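Ice-binding protein isoform1a (PDB 7BWX) probably binds to ice crystals, with a fit to particular water molecules of the ice prism planes, as an antifreeze protein of an Antarctic fungus. Local coordinates at residues L11-P22 and A190-T198. The protein carries 1 engineered substitution. Numbering follows the deposited sequence.
Sequences LGAASSFGALAP and ALLAGSAVT
L192 packs its two methyls against L20, F17, A14 and L11. Its CB leaves the strand on the same face as L20. CG follows anti to the carbonyl carbon (chi1 -53°), which brings the methyls nearer to 11-22. CB and CG carry the chain out, and the methyls do the touching. CD2 lies against CB of L20 at 3.8 Å and near CB of F17. CD1 is 4.2 Å from both A14 CB and L11 CD2, and here the two leucine side chains cross obliquely. All these contacts are apolar and buried.

The backbones beneath run parallel, with A19 beside L191 and L20 beside L192. L191 N donates to G18 O at 2.8 Å. L20 N donates to L191 O at 3.0 Å, and A193 N to L20 O. A19 CA adds a CA-H...O contact to the same L191 O.

Beyond the strand, 193-197 curls round A21 and P22. CB of A21 meets CG2 of V197 at 3.8 Å. The P22 ring rests on backbone oxygens. Its CG lies 3.2 Å from G194 O. Its CD is 3.3 Å from both A193 O and S195 O. Replacing P22 by an alanine would probably leave a gap beside the carbonyls of A193 to S195 and free the rotation about the N-CA bond that the ring now fixes.

The pairing is one step of parallel strand stacking in the right-handed beta-solenoid. Strand 19-20 sits between 186-192 and 36-39, so residues far apart in sequence form adjoining rungs. Helix 61-79 packs alongside, touching L11, F17 and P22. L191 faces the other way, onto V173 and I179 of strands 172-175 and 179-181.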
loop_
_atom_site.group_PDB
_atom_site.type_symbol
_atom_site.label_atom_id
_atom_site.label_comp_id
_atom_site.label_asym_id
_atom_site.label_seq_id
_atom_site.Cartn_x
_atom_site.Cartn_y
_atom_site.Cartn_z
ATOM N N LEU A 11 11.382 3.058 4.416
ATOM C CA LEU A 11 11.036 3.149 2.969
ATOM C C LEU A 11 12.054 4.050 2.264
ATOM O O LEU A 11 11.945 4.184 1.053
ATOM C CB LEU A 11 9.625 3.700 2.786
ATOM C CG LEU A 11 8.493 2.798 3.266
ATOM C CD1 LEU A 11 7.154 3.463 3.032
ATOM C CD2 LEU A 11 8.544 1.472 2.583
ATOM N N GLY A 12 12.975 4.670 3.013
ATOM C CA GLY A 12 14.021 5.529 2.442
ATOM C C GLY A 12 13.431 6.565 1.497
ATOM O O GLY A 12 12.471 7.278 1.857
ATOM N N ALA A 13 13.932 6.647 0.270
ATOM C CA ALA A 13 13.491 7.693 -0.661
ATOM C C ALA A 13 12.078 7.391 -1.172
ATOM O O ALA A 13 11.498 8.322 -1.752
ATOM C CB ALA A 13 14.440 7.866 -1.813
ATOM N N ALA A 14 11.538 6.193 -0.970
ATOM C CA ALA A 14 10.145 5.869 -1.392
ATOM C C ALA A 14 9.127 6.532 -0.444
ATOM O O ALA A 14 7.934 6.549 -0.777
ATOM C CB ALA A 14 9.943 4.379 -1.455
ATOM N N SER A 15 9.559 7.063 0.707
ATOM C CA SER A 15 8.622 7.485 1.787
ATOM C C SER A 15 7.729 8.659 1.351
ATOM O O SER A 15 6.656 8.792 1.936
ATOM C CB SER A 15 9.375 7.819 3.069
ATOM O OG SER A 15 10.022 9.067 2.867
ATOM N N SER A 16 8.102 9.444 0.341
ATOM C CA SER A 16 7.319 10.606 -0.121
ATOM C C SER A 16 6.361 10.260 -1.276
ATOM O O SER A 16 5.582 11.172 -1.704
ATOM C CB SER A 16 8.257 11.698 -0.472
ATOM O OG SER A 16 9.004 11.364 -1.641
ATOM N N PHE A 17 6.363 9.016 -1.753
ATOM C CA PHE A 17 5.599 8.619 -2.968
ATOM C C PHE A 17 4.204 8.128 -2.610
ATOM O O PHE A 17 4.082 7.243 -1.753
ATOM C CB PHE A 17 6.361 7.561 -3.786
ATOM C CG PHE A 17 7.516 8.145 -4.565
ATOM C CD1 PHE A 17 8.711 8.485 -3.933
ATOM C CD2 PHE A 17 7.357 8.450 -5.896
ATOM C CE1 PHE A 17 9.737 9.095 -4.634
ATOM C CE2 PHE A 17 8.396 9.020 -6.612
ATOM C CZ PHE A 17 9.577 9.341 -5.986
ATOM N N GLY A 18 3.196 8.627 -3.322
ATOM C CA GLY A 18 1.846 8.038 -3.282
ATOM C C GLY A 18 1.711 6.864 -4.227
ATOM O O GLY A 18 0.934 5.954 -3.923
ATOM N N ALA A 19 2.429 6.913 -5.353
ATOM C CA ALA A 19 2.423 5.858 -6.383
ATOM C C ALA A 19 3.836 5.788 -6.961
ATOM O O ALA A 19 4.402 6.823 -7.436
ATOM C CB ALA A 19 1.401 6.118 -7.440
ATOM N N LEU A 20 4.380 4.593 -6.926
ATOM C CA LEU A 20 5.722 4.311 -7.476
ATOM C C LEU A 20 5.654 2.961 -8.181
ATOM O O LEU A 20 5.149 1.969 -7.587
ATOM C CB LEU A 20 6.724 4.307 -6.330
ATOM C CG LEU A 20 8.146 3.980 -6.726
ATOM C CD1 LEU A 20 8.703 5.085 -7.592
ATOM C CD2 LEU A 20 8.950 3.762 -5.448
ATOM N N ALA A 21 5.978 2.943 -9.466
ATOM C CA ALA A 21 5.895 1.688 -10.230
ATOM C C ALA A 21 6.911 1.758 -11.335
ATOM O O ALA A 21 6.872 2.675 -12.144
ATOM C CB ALA A 21 4.535 1.507 -10.777
ATOM N N PRO A 22 7.773 0.737 -11.439
ATOM C CA PRO A 22 8.817 0.803 -12.447
ATOM C C PRO A 22 8.228 0.833 -13.859
ATOM O O PRO A 22 8.698 1.620 -14.707
ATOM C CB PRO A 22 9.634 -0.444 -12.181
ATOM C CG PRO A 22 8.738 -1.356 -11.355
ATOM C CD PRO A 22 7.828 -0.438 -10.572
ATOM N N ALA A 190 0.314 4.647 0.669
ATOM C CA ALA A 190 1.135 4.670 -0.560
ATOM C C ALA A 190 0.959 3.378 -1.329
ATOM O O ALA A 190 0.658 2.362 -0.698
ATOM C CB ALA A 190 2.564 4.909 -0.178
ATOM N N LEU A 191 1.102 3.451 -2.653
ATOM C CA LEU A 191 1.035 2.300 -3.564
ATOM C C LEU A 191 2.418 2.107 -4.200
ATOM O O LEU A 191 2.765 2.906 -5.089
ATOM C CB LEU A 191 -0.054 2.534 -4.616
ATOM C CG LEU A 191 -1.433 2.858 -4.044
ATOM C CD1 LEU A 191 -2.410 3.084 -5.154
ATOM C CD2 LEU A 191 -1.943 1.800 -3.090
ATOM N N LEU A 192 3.206 1.144 -3.688
ATOM C CA LEU A 192 4.600 0.909 -4.129
ATOM C C LEU A 192 4.660 -0.454 -4.818
ATOM O O LEU A 192 4.709 -1.516 -4.130
ATOM C CB LEU A 192 5.516 0.982 -2.900
ATOM C CG LEU A 192 5.401 2.228 -2.036
ATOM C CD1 LEU A 192 6.404 2.182 -0.922
ATOM C CD2 LEU A 192 5.603 3.513 -2.812
ATOM N N ALA A 193 4.543 -0.438 -6.139
ATOM C CA ALA A 193 4.354 -1.633 -6.985
ATOM C C ALA A 193 5.695 -2.121 -7.512
ATOM O O ALA A 193 6.611 -1.290 -7.640
ATOM C CB ALA A 193 3.438 -1.373 -8.135
ATOM N N GLY A 194 5.782 -3.415 -7.779
ATOM C CA GLY A 194 6.969 -4.004 -8.414
ATOM C C GLY A 194 6.820 -4.050 -9.930
ATOM O O GLY A 194 7.809 -4.360 -10.609
ATOM N N SER A 195 5.619 -3.818 -10.465
ATOM C CA SER A 195 5.381 -3.770 -11.935
ATOM C C SER A 195 4.711 -2.446 -12.320
ATOM O O SER A 195 5.443 -1.481 -12.589
ATOM C CB SER A 195 4.616 -4.999 -12.415
ATOM O OG SER A 195 3.329 -5.129 -11.801
ATOM N N ALA A 196 3.377 -2.410 -12.387
ATOM C CA ALA A 196 2.600 -1.214 -12.747
ATOM C C ALA A 196 1.609 -0.899 -11.624
ATOM O O ALA A 196 1.324 -1.773 -10.791
ATOM C CB ALA A 196 1.902 -1.385 -14.070
ATOM N N VAL A 197 1.143 0.337 -11.601
ATOM C CA VAL A 197 -0.036 0.751 -10.793
ATOM C C VAL A 197 -1.134 1.147 -11.780
ATOM O O VAL A 197 -0.860 1.967 -12.689
ATOM C CB VAL A 197 0.315 1.899 -9.847
ATOM C CG1 VAL A 197 -0.936 2.520 -9.214
ATOM C CG2 VAL A 197 1.263 1.435 -8.782
ATOM N N THR A 198 -2.328 0.606 -11.616
ATOM C CA THR A 198 -3.511 1.087 -12.376
ATOM C C THR A 198 -4.442 1.812 -11.412
ATOM O O THR A 198 -4.611 1.336 -10.241
ATOM C CB THR A 198 -4.264 -0.005 -13.124
ATOM O OG1 THR A 198 -4.915 -0.879 -12.201
ATOM C CG2 THR A 198 -3.327 -0.798 -14.012
#